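Local coordinates for purine nucleoside phosphorylase (Schistosoma mansoni, PDB 5KO5), which catalyses the reversible phosphorolysis of purine nucleosides such as inosine and guanosine to the free base and ribose 1-phosphate, and can bind cytosine, at residues I29-G34 with I80-G85; P56-T61 with I98-R103; H137-G142 with Y194-G199; L145-V150 with E226-C231; A167-L172 with G234-A239. All blocks are in the same frame, centred on the assembly; numbering follows the deposited sequence.

In the fold
Contacts 1 and 3 are parallel strand pairs of the same mixed sheet, held by backbone hydrogen bonds; contact 1 lies nearest the centre of the chain and meets no other subunit, whereas contact 3 reaches both neighbouring subunits of the trimer. Contacts 2 and 4 have no hydrogen bond between their segments: in each a loop packs apolar side chains on a helix, and the two helices, 95-108 and 224-232, press on each other through Ile102 and Ile229. Contact 5 sets the start of helix 170-182 against strand 236-246 and alone has several bridging waters between its segments, with an exposed lysine. His137 of contact 3 and Tyr168 of contact 5 probably share a hydrogen bond.

Contact 1 of 5, residues I29-G34 with I80-G85; sequences IGIICG and IVAMQG
Strands 29-32 and 80-84 form a parallel pair in the buried part of the central mixed sheet, their axes 4.7 Å apart at closest and 19° from parallel. Val81 is held through both polar backbone atoms: its N donates to Ile29 O (2.9 Å) and its O accepts from Ile31 N (2.9 Å). Met83 N continues the pattern to Ile31 O at 3.0 Å. Farther on, a water bridges the two backbones, accepting from Cys33 N and donating to Met83 O at 2.6 Å. On one face, Ile31 has CG1 between its backbone N and carbonyl carbon (chi1 69°), which presses CG1 onto Ala82 CB at a tight 3.4 Å; the terminal methyl of the same branch, CD1, meets Ile80 CD1 at 3.8 Å, the two side chains crossing at a slant. On the other face Ile32 and Met83 lie alongside each other, pointing the same way, with Ile32 CD1 4.0 Å from Met83 SD. Ile41 of helix 39-42 covers the Ile31 and Ala82 face, while Pro101, Ile102 and Met105 of helix 95-108 cover that of Val81, Ile32 and Met83. Strand 112-121 flanks 29-32, and strand 69-75 flanks 78-84.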
# COMPACT_ATOMS: atom_id res chain seq x y z
N ILE A 29 -4.50 30.54 11.64
CA ILE A 29 -4.81 29.83 10.41
C ILE A 29 -3.50 29.37 9.79
O ILE A 29 -2.51 30.10 9.78
CB ILE A 29 -5.56 30.77 9.44
CG1 ILE A 29 -6.91 31.17 10.05
CG2 ILE A 29 -5.76 30.12 8.10
CD1 ILE A 29 -7.42 32.50 9.54
N GLY A 30 -3.49 28.14 9.28
CA GLY A 30 -2.37 27.61 8.54
C GLY A 30 -2.75 27.43 7.09
O GLY A 30 -3.92 27.20 6.77
N ILE A 31 -1.78 27.56 6.20
CA ILE A 31 -2.03 27.36 4.77
C ILE A 31 -0.92 26.51 4.15
O ILE A 31 0.27 26.67 4.46
CB ILE A 31 -2.30 28.66 3.98
CG1 ILE A 31 -1.05 29.52 3.86
CG2 ILE A 31 -3.41 29.50 4.61
CD1 ILE A 31 -1.26 30.76 2.99
N ILE A 32 -1.32 25.60 3.28
CA ILE A 32 -0.40 24.79 2.49
C ILE A 32 -0.92 24.85 1.07
O ILE A 32 -2.10 24.58 0.82
CB ILE A 32 -0.36 23.33 3.00
CG1 ILE A 32 0.17 23.27 4.44
CG2 ILE A 32 0.48 22.46 2.08
CD1 ILE A 32 0.07 21.90 5.09
N CYS A 33 -0.07 25.28 0.14
CA CYS A 33 -0.52 25.63 -1.20
C CYS A 33 0.02 24.64 -2.22
O CYS A 33 1.14 24.14 -2.10
CB CYS A 33 -0.05 27.04 -1.56
SG CYS A 33 -0.62 28.30 -0.41
N GLY A 34 -0.80 24.36 -3.23
CA GLY A 34 -0.37 23.49 -4.31
C GLY A 34 0.67 24.15 -5.20
O GLY A 34 0.92 25.36 -5.14
N ILE A 80 -1.60 34.34 10.09
CA ILE A 80 -1.50 33.05 9.42
C ILE A 80 -0.05 32.57 9.44
O ILE A 80 0.89 33.33 9.66
CB ILE A 80 -2.05 33.08 7.97
CG1 ILE A 80 -1.08 33.79 7.04
CG2 ILE A 80 -3.43 33.72 7.92
CD1 ILE A 80 -0.38 32.85 6.09
N VAL A 81 0.10 31.26 9.21
CA VAL A 81 1.40 30.64 9.00
C VAL A 81 1.29 29.77 7.75
O VAL A 81 0.34 28.99 7.63
CB VAL A 81 1.87 29.82 10.22
CG1 VAL A 81 0.81 28.82 10.67
CG2 VAL A 81 3.18 29.10 9.91
N ALA A 82 2.24 29.91 6.83
CA ALA A 82 2.20 29.20 5.56
C ALA A 82 3.43 28.32 5.41
O ALA A 82 4.54 28.72 5.80
CB ALA A 82 2.19 30.19 4.39
N MET A 83 3.25 27.15 4.80
CA MET A 83 4.39 26.34 4.37
C MET A 83 4.71 26.71 2.92
O MET A 83 3.90 26.47 2.02
CB MET A 83 4.10 24.85 4.49
CG MET A 83 3.91 24.41 5.92
SD MET A 83 3.83 22.62 6.13
CE MET A 83 5.55 22.16 5.86
N GLN A 84 5.88 27.30 2.70
CA GLN A 84 6.35 27.62 1.36
C GLN A 84 7.34 26.53 0.97
O GLN A 84 8.50 26.55 1.37
CB GLN A 84 7.01 28.99 1.35
CG GLN A 84 7.32 29.50 -0.03
CD GLN A 84 7.93 30.87 0.01
OE1 GLN A 84 8.90 31.11 0.73
NE2 GLN A 84 7.35 31.79 -0.75
N GLY A 85 6.87 25.57 0.18
CA GLY A 85 7.65 24.37 -0.05
C GLY A 85 7.04 23.19 0.67
O GLY A 85 7.46 22.83 1.78
O HOH W 1 2.79 24.72 0.48

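Contact 2 of 5, residues P56-T61 with I98-R103; sequences PNFPKT and IALPIR
Asn57, Phe58 and Pro59 pass helix 95-108 as irregular chain, coming closest where Phe58 CA is 7.0 Å from Pro101 CA, and no hydrogen bond joins the two segments. The helix is kinked at this place, since Pro101, having no N-H, makes no bond to the preceding turn. Phe58 lays one face of its ring over Pro101: Pro101 CG sits over that face, and Pro101 CB lies 3.9 Å from Phe58 CZ. Leu100 comes at the same ring obliquely, its CD2 3.7 Å from Phe58 CD1. With CG of Leu100 trans to the backbone N (chi1 -177°), the fork reaches across to the loop and both methyls close on one carbonyl, CD2 at 3.6 Å and CD1 at 3.7 Å from Asn57 O. Leu100 CD1 also touches Asn57 CB at 4.0 Å. The next loop residue, Pro59, brings its CD to 4.2 Å from Pro101 CG, so Pro101 is touched by both Phe58 and Pro59. The amide of Asn57 turns to a different partner, ND2 donating to Asn11 O of helix 9-23, whose Met14 packs on Pro56 and Asn57. Tyr52 meets the Phe58 ring as well, while Ala99 and Ile102 of helix 95-108 lean on Ile229 of helix 224-232.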
# COMPACT_ATOMS: atom_id res chain seq x y z
N PRO A 56 14.64 24.27 14.62
CA PRO A 56 14.98 23.00 15.28
C PRO A 56 13.95 21.92 14.98
O PRO A 56 12.74 22.15 15.06
CB PRO A 56 14.97 23.36 16.77
CG PRO A 56 15.21 24.83 16.82
CD PRO A 56 14.58 25.39 15.57
N ASN A 57 14.44 20.75 14.59
CA ASN A 57 13.68 19.54 14.35
C ASN A 57 12.86 19.56 13.07
O ASN A 57 12.14 18.59 12.83
CB ASN A 57 12.76 19.14 15.52
CG ASN A 57 13.53 18.97 16.80
OD1 ASN A 57 14.62 18.40 16.82
ND2 ASN A 57 12.98 19.51 17.89
N PHE A 58 12.94 20.60 12.25
CA PHE A 58 12.22 20.56 10.98
C PHE A 58 12.91 19.57 10.04
O PHE A 58 14.12 19.37 10.12
CB PHE A 58 12.13 21.94 10.34
CG PHE A 58 10.75 22.53 10.40
CD1 PHE A 58 10.11 22.70 11.61
CD2 PHE A 58 10.08 22.89 9.24
CE1 PHE A 58 8.83 23.24 11.68
CE2 PHE A 58 8.79 23.42 9.30
CZ PHE A 58 8.17 23.60 10.52
N PRO A 59 12.14 18.93 9.16
CA PRO A 59 12.73 17.93 8.26
C PRO A 59 13.74 18.52 7.28
O PRO A 59 13.58 19.64 6.78
CB PRO A 59 11.51 17.36 7.52
CG PRO A 59 10.40 18.32 7.77
CD PRO A 59 10.68 18.99 9.07
N LYS A 60 14.79 17.75 7.02
CA LYS A 60 15.78 18.12 6.02
C LYS A 60 15.18 17.95 4.62
O LYS A 60 14.66 16.89 4.29
CB LYS A 60 17.00 17.22 6.17
CG LYS A 60 18.13 17.51 5.19
CD LYS A 60 19.38 16.71 5.56
CE LYS A 60 20.54 17.01 4.62
NZ LYS A 60 20.93 18.44 4.67
N THR A 61 15.26 19.01 3.80
CA THR A 61 14.67 18.99 2.47
C THR A 61 15.70 19.26 1.37
O THR A 61 15.30 19.55 0.23
CB THR A 61 13.52 19.99 2.37
OG1 THR A 61 14.04 21.33 2.46
CG2 THR A 61 12.51 19.78 3.48
N ILE A 98 6.45 14.42 7.84
CA ILE A 98 5.22 15.07 7.41
C ILE A 98 4.48 15.64 8.61
O ILE A 98 3.93 16.75 8.55
CB ILE A 98 4.34 14.07 6.64
CG1 ILE A 98 5.08 13.53 5.40
CG2 ILE A 98 2.97 14.70 6.33
CD1 ILE A 98 5.46 14.61 4.38
N ALA A 99 4.44 14.89 9.72
CA ALA A 99 3.58 15.27 10.83
C ALA A 99 4.13 16.44 11.62
O ALA A 99 3.35 17.25 12.14
CB ALA A 99 3.34 14.09 11.77
N LEU A 100 5.46 16.56 11.74
CA LEU A 100 6.00 17.56 12.65
C LEU A 100 5.56 18.98 12.30
O LEU A 100 5.12 19.70 13.21
CB LEU A 100 7.52 17.41 12.82
CG LEU A 100 8.07 18.42 13.83
CD1 LEU A 100 9.06 17.80 14.81
CD2 LEU A 100 8.71 19.60 13.11
N PRO A 101 5.64 19.44 11.05
CA PRO A 101 5.22 20.83 10.78
C PRO A 101 3.77 21.11 11.13
O PRO A 101 3.46 22.22 11.58
CB PRO A 101 5.49 20.99 9.27
CG PRO A 101 6.64 20.07 9.03
CD PRO A 101 6.31 18.85 9.87
N ILE A 102 2.86 20.15 10.89
CA ILE A 102 1.46 20.36 11.23
C ILE A 102 1.28 20.44 12.74
O ILE A 102 0.51 21.25 13.26
CB ILE A 102 0.58 19.26 10.63
CG1 ILE A 102 0.79 19.13 9.12
CG2 ILE A 102 -0.88 19.53 10.96
CD1 ILE A 102 0.58 20.41 8.38
N ARG A 103 1.97 19.57 13.47
CA ARG A 103 1.91 19.62 14.92
C ARG A 103 2.53 20.91 15.47
O ARG A 103 2.06 21.43 16.49
CB ARG A 103 2.55 18.37 15.50
CG ARG A 103 1.66 17.18 15.21
CD ARG A 103 2.23 15.84 15.67
NE ARG A 103 1.20 14.82 15.49
CZ ARG A 103 1.42 13.52 15.51
NH1 ARG A 103 2.64 13.05 15.74
NH2 ARG A 103 0.41 12.68 15.30

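Contact 3 of 5, residues H137-G142 with Y194-G199; sequences HINFPG and YAFNGG
His137 to Ile138 and Tyr194 to Phe196 are tied first by backbone bonds between parallel strands. Ile138 both gives and takes: its N donates to Tyr194 O (2.9 Å), and its O accepts from Phe196 N (2.9 Å). A CA-H...O contact from His137 CA to Tyr194 O adds to the first bond.

The second kind of interaction surrounds the Phe196 ring. Pro141 lies over one face, with CG 3.8 Å from the ring centroid, a CH-pi contact. Asn139 and Phe196 both hold CG trans to the backbone N (chi1 -179° and 179°), which sets their side chains side by side and pointing the same way, amide and ring planes 28° apart. Asn139 OD1 thus comes to the ring edge, 3.4 Å from Phe196 CD2. The same oxygen caps the following helix, accepting from Gly142 N at 2.9 Å; the donor stands above the amide plane and off the lone pairs.

A third group gathers at Phe196 O, which lies in the plane of the Phe140 ring at its edge and 3.3 Å from Pro141 CD. Apart from it, Phe140 CE2 packs on Ala195 CB at 4.1 Å.

The whole is a parallel strand pair leading into an Asn N-capped helix at the subunit interface, with the Tyr194 side chain about 6 Å from the bound cytosine. Val224 and Pro225 of helix 224-232 cover Asn139 and Phe196; Leu211 of helix 205-213 covers Phe140 and Ala195. Leu143 of the second subunit packs on Phe140 and Pro141, Asn139 N donates to Glu207 of the third subunit, and strands 236-246 and 218-220 flank the pair.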
# COMPACT_ATOMS: atom_id res chain seq x y z
N HIS A 137 -12.33 11.27 1.36
CA HIS A 137 -11.19 10.74 0.63
C HIS A 137 -11.15 9.22 0.63
O HIS A 137 -11.79 8.55 1.45
CB HIS A 137 -9.85 11.32 1.12
CG HIS A 137 -9.45 10.91 2.51
ND1 HIS A 137 -9.06 11.84 3.45
CD2 HIS A 137 -9.32 9.70 3.10
CE1 HIS A 137 -8.72 11.22 4.57
NE2 HIS A 137 -8.86 9.91 4.38
N ILE A 138 -10.37 8.68 -0.31
CA ILE A 138 -9.98 7.27 -0.32
C ILE A 138 -8.47 7.24 -0.23
O ILE A 138 -7.77 7.67 -1.15
CB ILE A 138 -10.50 6.52 -1.55
CG1 ILE A 138 -12.03 6.56 -1.55
CG2 ILE A 138 -9.99 5.07 -1.52
CD1 ILE A 138 -12.68 5.87 -2.71
N ASN A 139 -7.96 6.76 0.89
CA ASN A 139 -6.54 6.86 1.25
C ASN A 139 -5.90 5.52 0.93
O ASN A 139 -5.78 4.66 1.81
CB ASN A 139 -6.50 7.17 2.74
CG ASN A 139 -5.10 7.33 3.30
OD1 ASN A 139 -4.10 7.34 2.59
ND2 ASN A 139 -5.04 7.46 4.63
N PHE A 140 -5.47 5.33 -0.32
CA PHE A 140 -4.84 4.06 -0.67
C PHE A 140 -3.60 3.78 0.17
O PHE A 140 -3.46 2.63 0.64
CB PHE A 140 -4.59 3.98 -2.18
CG PHE A 140 -5.86 3.82 -2.97
CD1 PHE A 140 -6.49 2.59 -3.05
CD2 PHE A 140 -6.44 4.91 -3.61
CE1 PHE A 140 -7.67 2.44 -3.78
CE2 PHE A 140 -7.61 4.77 -4.32
CZ PHE A 140 -8.22 3.53 -4.41
N PRO A 141 -2.70 4.73 0.42
CA PRO A 141 -1.59 4.44 1.35
C PRO A 141 -2.08 4.00 2.72
O PRO A 141 -1.52 3.06 3.30
CB PRO A 141 -0.81 5.77 1.38
CG PRO A 141 -1.07 6.36 -0.01
CD PRO A 141 -2.55 6.07 -0.19
N GLY A 142 -3.12 4.65 3.26
CA GLY A 142 -3.62 4.26 4.57
C GLY A 142 -4.15 2.84 4.59
O GLY A 142 -3.84 2.06 5.50
N TYR A 194 -11.66 12.67 -2.89
CA TYR A 194 -10.27 12.70 -3.35
C TYR A 194 -9.61 11.34 -3.12
O TYR A 194 -9.55 10.85 -1.98
CB TYR A 194 -9.52 13.78 -2.57
CG TYR A 194 -8.06 14.01 -2.91
CD1 TYR A 194 -7.06 13.24 -2.31
CD2 TYR A 194 -7.68 15.05 -3.75
CE1 TYR A 194 -5.73 13.47 -2.58
CE2 TYR A 194 -6.34 15.29 -4.03
CZ TYR A 194 -5.37 14.50 -3.44
OH TYR A 194 -4.05 14.74 -3.70
N ALA A 195 -9.09 10.74 -4.18
CA ALA A 195 -8.29 9.53 -4.04
C ALA A 195 -6.83 9.92 -3.91
O ALA A 195 -6.31 10.67 -4.75
CB ALA A 195 -8.44 8.63 -5.27
N PHE A 196 -6.15 9.40 -2.88
CA PHE A 196 -4.73 9.64 -2.67
C PHE A 196 -3.95 8.52 -3.35
O PHE A 196 -3.99 7.37 -2.91
CB PHE A 196 -4.45 9.71 -1.17
CG PHE A 196 -3.00 9.94 -0.79
CD1 PHE A 196 -2.08 10.53 -1.67
CD2 PHE A 196 -2.56 9.54 0.47
CE1 PHE A 196 -0.75 10.71 -1.28
CE2 PHE A 196 -1.22 9.73 0.86
CZ PHE A 196 -0.32 10.33 -0.02
N ASN A 197 -3.28 8.87 -4.47
CA ASN A 197 -2.28 8.04 -5.13
C ASN A 197 -0.92 8.47 -4.61
O ASN A 197 -0.51 9.61 -4.79
CB ASN A 197 -2.34 8.32 -6.64
CG ASN A 197 -1.14 7.77 -7.39
OD1 ASN A 197 -0.54 6.77 -6.98
ND2 ASN A 197 -0.80 8.40 -8.52
N GLY A 198 -0.21 7.56 -3.94
CA GLY A 198 1.09 7.91 -3.42
C GLY A 198 2.01 8.54 -4.45
O GLY A 198 2.81 9.41 -4.12
N GLY A 199 1.95 8.08 -5.70
CA GLY A 199 2.77 8.67 -6.74
C GLY A 199 4.21 8.17 -6.72
O GLY A 199 4.55 7.27 -5.94

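Contact 4 of 5, residues L145-V150 with E226-C231; sequences LNNVLV and EVIIAC
Val148 and Leu149 point their branched ends at Ile228 and Ile229 of helix 224-232, four apolar side chains interlocked without a hydrogen bond between the segments. Val148 and Ile228 run alongside each other, head to tail, with Val148 CG1 3.6 Å from Ile228 CG2. That CG1, placed between the valine's own backbone N and carbonyl carbon (chi1 71°), also meets Ile229 CD1 at 3.7 Å, so one methyl serves both isoleucines. Leu149 splits its fork between the same two: CD1 lies 3.5 Å from Ile228 CG2, while CD2 lies 3.6 Å from Ile229 CD1. Ile228 CG2 thus touches both Val148 and Leu149, roughly at right angles.

Asn147 crosses Ile228 at a slant, Asn147 OD1 resting 4.0 Å from Ile228 CG2. Its oxygen works locally: OD1 accepts from Leu149 N at 2.9 Å, in the amide plane on a lone pair and nearly straight (167°). This Asx turn lies within a type I beta turn closed by Val150 N to Asn147 O, 3.0 Å, and together they place Val148 and Leu149 at the two central positions of the turn. ND2 instead reaches Thr201 OG1 of the third subunit.

Pro200 of that subunit packs on Leu149, which places the loop at the trimer interface. Ile98 of helix 95-108 touches Val148, and Glu226 and Val227 of helix 224-232 pack on Ile115 of strand 112-121, Glu226 also forming a salt bridge with Arg86.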
# COMPACT_ATOMS: atom_id res chain seq x y z
N LEU A 145 -1.13 0.13 4.72
CA LEU A 145 -0.14 0.15 5.81
C LEU A 145 0.87 1.28 5.70
O LEU A 145 1.89 1.27 6.40
CB LEU A 145 0.54 -1.21 6.10
CG LEU A 145 -0.08 -1.98 7.26
CD1 LEU A 145 0.61 -3.34 7.37
CD2 LEU A 145 0.05 -1.21 8.57
N ASN A 146 0.57 2.29 4.87
CA ASN A 146 1.39 3.49 4.79
C ASN A 146 0.64 4.74 5.25
O ASN A 146 0.96 5.86 4.82
CB ASN A 146 1.97 3.66 3.38
CG ASN A 146 3.19 2.80 3.14
OD1 ASN A 146 3.93 2.47 4.08
ND2 ASN A 146 3.44 2.45 1.89
N ASN A 147 -0.35 4.60 6.12
CA ASN A 147 -1.01 5.77 6.70
C ASN A 147 0.04 6.64 7.39
O ASN A 147 0.99 6.14 8.00
CB ASN A 147 -2.04 5.28 7.73
CG ASN A 147 -3.04 6.34 8.16
OD1 ASN A 147 -2.69 7.33 8.82
ND2 ASN A 147 -4.32 6.10 7.83
N VAL A 148 -0.15 7.96 7.29
CA VAL A 148 0.77 8.92 7.92
C VAL A 148 0.84 8.74 9.44
O VAL A 148 1.83 9.17 10.05
CB VAL A 148 0.39 10.36 7.50
CG1 VAL A 148 -0.92 10.77 8.15
CG2 VAL A 148 1.50 11.34 7.87
N LEU A 149 -0.16 8.10 10.06
CA LEU A 149 -0.14 7.87 11.51
C LEU A 149 0.44 6.52 11.92
O LEU A 149 0.50 6.25 13.13
CB LEU A 149 -1.55 8.05 12.10
CG LEU A 149 -2.01 9.50 12.28
CD1 LEU A 149 -3.48 9.53 12.67
CD2 LEU A 149 -1.15 10.22 13.34
N VAL A 150 0.88 5.67 10.98
CA VAL A 150 1.52 4.43 11.40
C VAL A 150 2.75 4.76 12.23
O VAL A 150 3.58 5.59 11.84
CB VAL A 150 1.88 3.57 10.18
CG1 VAL A 150 2.82 2.42 10.60
CG2 VAL A 150 0.64 3.00 9.54
N GLU A 226 -1.63 15.41 5.34
CA GLU A 226 -1.78 16.62 6.15
C GLU A 226 -3.15 16.68 6.79
O GLU A 226 -3.28 17.08 7.95
CB GLU A 226 -1.55 17.86 5.29
CG GLU A 226 -0.14 18.03 4.81
CD GLU A 226 0.05 17.55 3.39
OE1 GLU A 226 -0.51 16.49 3.05
OE2 GLU A 226 0.77 18.22 2.62
N VAL A 227 -4.19 16.32 6.03
CA VAL A 227 -5.55 16.28 6.56
C VAL A 227 -5.63 15.38 7.78
O VAL A 227 -6.26 15.73 8.79
CB VAL A 227 -6.55 15.82 5.48
CG1 VAL A 227 -7.92 15.58 6.09
CG2 VAL A 227 -6.65 16.86 4.36
N ILE A 228 -4.99 14.21 7.72
CA ILE A 228 -5.08 13.26 8.81
C ILE A 228 -4.34 13.78 10.04
O ILE A 228 -4.85 13.67 11.16
CB ILE A 228 -4.57 11.88 8.35
CG1 ILE A 228 -5.62 11.28 7.40
CG2 ILE A 228 -4.28 10.95 9.53
CD1 ILE A 228 -5.16 9.99 6.70
N ILE A 229 -3.15 14.36 9.85
CA ILE A 229 -2.43 14.89 11.01
C ILE A 229 -3.22 16.03 11.64
O ILE A 229 -3.33 16.12 12.87
CB ILE A 229 -0.99 15.30 10.62
CG1 ILE A 229 -0.20 14.09 10.13
CG2 ILE A 229 -0.30 15.96 11.83
CD1 ILE A 229 -0.15 12.90 11.11
N ALA A 230 -3.80 16.90 10.81
CA ALA A 230 -4.61 18.00 11.32
C ALA A 230 -5.83 17.47 12.08
O ALA A 230 -6.11 17.91 13.21
CB ALA A 230 -5.05 18.90 10.17
N CYS A 231 -6.55 16.52 11.47
CA CYS A 231 -7.73 15.95 12.12
C CYS A 231 -7.37 15.30 13.44
O CYS A 231 -8.08 15.45 14.44
CB CYS A 231 -8.37 14.94 11.16
SG CYS A 231 -9.86 14.14 11.79

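Contact 5 of 5, residues A167-L172 with G234-A239; sequences AYDRLL and GIKVLA
Leu172 and Val237 lose the most surface where the first turn of helix 170-182 meets the edge of the start of strand 236-246. Leu172 keeps CG trans to its carbonyl carbon (chi1 -66°) and lays CD1 on the strand backbone, 3.8 Å from Val237 O. The same methyl touches Leu238 CB at 4.1 Å.

Val237 meets the loop mostly through its backbone. Its O accepts a rather long bond from Asp169 N (3.2 Å, 146° at the hydrogen). Its N donates at 2.9 Å to a water that also lies against Ala167 O, so solvent bridges strand and loop.

Lys236, next in buried surface, runs its aliphatic chain across Asp169, Lys236 CD lying 3.5 Å from Asp169 OD1. A bend at the last torsion (chi4 65°) carries the amine off, and NZ stays 5.4 Å from Asp169 OD1, probably near enough for a weak attraction, though no salt bridge forms. The other carboxylate oxygen, OD2, is used within its own segment: through its anti lone pair it accepts from Leu172 N at 2.9 Å, capping the helix. Tyr168 brings a ring edge to Ala239 CB, and its OH bonds to His137 ND1.

On the strand side, Gly234 is the C-prime residue of the Schellman motif that ends helix 224-232 before the chain enters the sheet. The side chain of Ala239 is about 14 Å from the bound cytosine, so the contact lies away from the pocket. The arrangement is an Asp N-capped helix start lying along the edge of the first residues of strand 236-246, in the mixed sheet of the phosphorylase-superfamily alpha/beta fold.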
# COMPACT_ATOMS: atom_id res chain seq x y z
N ALA A 167 -13.40 15.04 8.84
CA ALA A 167 -12.07 15.56 8.52
C ALA A 167 -12.15 16.82 7.67
O ALA A 167 -11.32 17.72 7.82
CB ALA A 167 -11.27 14.48 7.79
N TYR A 168 -13.15 16.91 6.79
CA TYR A 168 -13.34 18.06 5.91
C TYR A 168 -14.55 18.84 6.41
O TYR A 168 -15.70 18.47 6.16
CB TYR A 168 -13.53 17.58 4.47
CG TYR A 168 -12.37 16.75 3.99
CD1 TYR A 168 -11.23 17.36 3.48
CD2 TYR A 168 -12.37 15.36 4.09
CE1 TYR A 168 -10.14 16.63 3.05
CE2 TYR A 168 -11.27 14.61 3.67
CZ TYR A 168 -10.15 15.26 3.15
OH TYR A 168 -9.06 14.53 2.72
N ASP A 169 -14.29 19.93 7.12
CA ASP A 169 -15.33 20.69 7.80
C ASP A 169 -16.43 21.16 6.84
O ASP A 169 -16.15 21.77 5.81
CB ASP A 169 -14.69 21.89 8.50
CG ASP A 169 -15.66 22.63 9.39
OD1 ASP A 169 -15.81 22.24 10.57
OD2 ASP A 169 -16.27 23.61 8.92
N ARG A 170 -17.68 20.87 7.19
CA ARG A 170 -18.79 21.21 6.31
C ARG A 170 -19.00 22.72 6.22
O ARG A 170 -19.22 23.26 5.13
CB ARG A 170 -20.07 20.52 6.78
CG ARG A 170 -20.29 19.15 6.18
CD ARG A 170 -20.32 18.07 7.25
NE ARG A 170 -20.87 16.82 6.74
CZ ARG A 170 -22.06 16.33 7.07
NH1 ARG A 170 -22.82 16.98 7.94
NH2 ARG A 170 -22.48 15.19 6.55
N LEU A 171 -18.91 23.41 7.36
CA LEU A 171 -19.13 24.86 7.35
C LEU A 171 -18.09 25.57 6.49
O LEU A 171 -18.40 26.55 5.82
CB LEU A 171 -19.11 25.40 8.78
CG LEU A 171 -20.32 25.02 9.63
CD1 LEU A 171 -20.21 25.63 11.02
CD2 LEU A 171 -21.61 25.44 8.95
N LEU A 172 -16.85 25.09 6.50
CA LEU A 172 -15.83 25.72 5.68
C LEU A 172 -16.10 25.50 4.20
O LEU A 172 -15.87 26.40 3.38
CB LEU A 172 -14.44 25.20 6.06
CG LEU A 172 -13.91 25.53 7.44
CD1 LEU A 172 -12.50 24.97 7.61
CD2 LEU A 172 -13.91 27.02 7.68
N GLY A 234 -7.09 17.99 16.06
CA GLY A 234 -8.21 18.89 16.25
C GLY A 234 -8.23 20.15 15.40
O GLY A 234 -8.97 21.09 15.73
N ILE A 235 -7.44 20.21 14.34
CA ILE A 235 -7.43 21.34 13.42
C ILE A 235 -8.45 21.07 12.32
O ILE A 235 -8.44 20.00 11.70
CB ILE A 235 -6.02 21.55 12.83
CG1 ILE A 235 -5.04 22.00 13.93
CG2 ILE A 235 -6.04 22.55 11.68
CD1 ILE A 235 -3.62 22.10 13.45
N LYS A 236 -9.34 22.04 12.09
CA LYS A 236 -10.33 21.92 11.02
C LYS A 236 -9.65 22.18 9.68
O LYS A 236 -8.69 22.94 9.60
CB LYS A 236 -11.45 22.94 11.24
CG LYS A 236 -12.25 22.70 12.51
CD LYS A 236 -13.39 23.71 12.61
CE LYS A 236 -14.18 23.54 13.89
NZ LYS A 236 -13.34 23.83 15.09
N VAL A 237 -10.17 21.56 8.63
CA VAL A 237 -9.52 21.58 7.32
C VAL A 237 -10.51 21.98 6.24
O VAL A 237 -11.65 21.49 6.22
CB VAL A 237 -8.90 20.22 6.97
CG1 VAL A 237 -8.35 20.24 5.54
CG2 VAL A 237 -7.80 19.86 7.94
N LEU A 238 -10.06 22.84 5.33
CA LEU A 238 -10.69 23.05 4.03
C LEU A 238 -9.64 22.69 2.99
O LEU A 238 -8.52 23.22 3.03
CB LEU A 238 -11.07 24.52 3.83
CG LEU A 238 -11.56 24.84 2.41
CD1 LEU A 238 -12.90 24.17 2.13
CD2 LEU A 238 -11.65 26.34 2.21
N ALA A 239 -9.97 21.77 2.08
CA ALA A 239 -9.04 21.34 1.04
C ALA A 239 -9.72 21.50 -0.30
O ALA A 239 -10.85 21.04 -0.48
CB ALA A 239 -8.65 19.87 1.25
O HOH W 2 -12.30 19.78 9.43
O HOH W 3 -9.79 17.96 10.41
O HOH W 4 -13.79 21.64 4.54